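Local coordinates for protein porin (Rhodobacter capsulatus, PDB 2POR) that forms, as a homotrimer, outer-membrane channels for the passive diffusion of small hydrophilic solutes up to about 0.6 kDa, at residues G159-G164 / A188-G193. Sequence-based numbering, arbitrary orientation.
Sequences GNYTVG and AIAKFG
Asn-160 meets the C-terminal end of strand 181-192 through its side chain as well as its backbone. Its CB lies 3.1 Å from Lys-191 O and also sits over one face of the Tyr-161 ring, displaced toward the rim. With CG anti to the carbonyl carbon and beside the backbone N (chi1 -41°), ND2 reaches Lys-191 O and donates to it over 3.0 Å. That acceptor lies in the amide plane and the donor in the carbonyl plane, a geometry that would hold the amide's rotation. ND2 also reaches the edge of the Phe-192 ring, 3.8 Å from CD1. The backbone O of Asn-160 accepts from Lys-191 N, so main chain and side chain grip the same residue. On the face shared by Tyr-161 and Ala-190, the tyrosine CE1 rests 4.1 Å from Ala-190 CB, and its OH comes 3.2 Å from Phe-192 CE1; the two ring planes stand 67° apart, obliquely. Thr-162 and Ile-189 form an antiparallel hydrogen-bonded pair, Thr-162 N to Ile-189 O and Ile-189 N to Thr-162 O, both 2.8 Å; Thr-162 OG1 is hydrogen-bonded to Thr-157 OG1. The axes of 161-164 and 188-192 run antiparallel (176°), within the beta hairpin of strands 161-171 and 181-192, consecutive in the 16-stranded porin barrel.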
# COMPACT_ATOMS: atom_id res chain seq x y z
N GLY A 159 20.71 22.82 -31.66
CA GLY A 159 22.05 22.54 -31.23
C GLY A 159 22.01 22.26 -29.75
O GLY A 159 21.23 21.41 -29.29
N ASN A 160 22.82 23.07 -29.05
CA ASN A 160 22.99 22.95 -27.60
C ASN A 160 21.83 23.52 -26.80
O ASN A 160 21.77 23.29 -25.59
CB ASN A 160 24.21 23.71 -27.06
CG ASN A 160 25.51 23.66 -27.84
OD1 ASN A 160 25.56 24.12 -28.99
ND2 ASN A 160 26.61 23.14 -27.30
N TYR A 161 20.97 24.26 -27.50
CA TYR A 161 19.91 25.07 -26.95
C TYR A 161 18.53 24.55 -27.12
O TYR A 161 18.21 24.07 -28.19
CB TYR A 161 19.90 26.43 -27.57
CG TYR A 161 21.29 26.99 -27.49
CD1 TYR A 161 21.68 27.62 -26.33
CD2 TYR A 161 22.17 26.80 -28.53
CE1 TYR A 161 22.99 28.06 -26.19
CE2 TYR A 161 23.48 27.23 -28.40
CZ TYR A 161 23.88 27.85 -27.23
OH TYR A 161 25.20 28.26 -27.06
N THR A 162 17.71 24.64 -26.08
CA THR A 162 16.30 24.47 -26.27
C THR A 162 15.77 25.74 -25.69
O THR A 162 16.26 26.21 -24.66
CB THR A 162 15.73 23.34 -25.49
OG1 THR A 162 16.41 22.18 -25.96
CG2 THR A 162 14.21 23.24 -25.67
N VAL A 163 14.88 26.36 -26.42
CA VAL A 163 14.22 27.50 -25.84
C VAL A 163 12.74 27.18 -25.89
O VAL A 163 12.30 26.33 -26.67
CB VAL A 163 14.53 28.86 -26.60
CG1 VAL A 163 16.03 29.12 -26.49
CG2 VAL A 163 14.02 28.85 -28.04
N GLY A 164 11.91 27.78 -25.04
CA GLY A 164 10.49 27.51 -25.10
C GLY A 164 9.66 28.52 -24.32
O GLY A 164 10.21 29.39 -23.62
N ALA A 188 14.99 28.50 -21.07
CA ALA A 188 16.09 28.22 -21.96
C ALA A 188 16.88 27.10 -21.33
O ALA A 188 17.05 27.12 -20.10
CB ALA A 188 16.99 29.45 -22.09
N ILE A 189 17.36 26.10 -22.07
CA ILE A 189 18.23 25.05 -21.52
C ILE A 189 19.41 24.89 -22.49
O ILE A 189 19.21 24.92 -23.71
CB ILE A 189 17.48 23.72 -21.41
CG1 ILE A 189 16.26 23.87 -20.54
CG2 ILE A 189 18.39 22.69 -20.79
CD1 ILE A 189 15.07 23.08 -21.08
N ALA A 190 20.63 24.73 -22.00
CA ALA A 190 21.83 24.69 -22.79
C ALA A 190 22.73 23.66 -22.19
O ALA A 190 22.90 23.62 -20.96
CB ALA A 190 22.62 25.97 -22.74
N LYS A 191 23.27 22.80 -23.04
CA LYS A 191 24.33 21.90 -22.59
C LYS A 191 25.58 22.29 -23.32
O LYS A 191 25.55 22.48 -24.54
CB LYS A 191 24.09 20.43 -22.89
CG LYS A 191 23.34 20.15 -24.19
CD LYS A 191 22.19 19.21 -23.87
CE LYS A 191 21.08 19.92 -23.09
NZ LYS A 191 20.29 18.96 -22.32
N PHE A 192 26.65 22.51 -22.59
CA PHE A 192 27.95 22.86 -23.14
C PHE A 192 28.88 21.76 -22.67
O PHE A 192 29.74 21.92 -21.79
CB PHE A 192 28.43 24.20 -22.61
CG PHE A 192 27.52 25.35 -22.98
CD1 PHE A 192 27.00 25.43 -24.26
CD2 PHE A 192 27.23 26.29 -22.01
CE1 PHE A 192 26.17 26.48 -24.57
CE2 PHE A 192 26.40 27.33 -22.34
CZ PHE A 192 25.87 27.42 -23.61
N GLY A 193 28.62 20.57 -23.22
CA GLY A 193 29.42 19.43 -22.84
C GLY A 193 29.04 18.90 -21.45
O GLY A 193 27.88 18.55 -21.22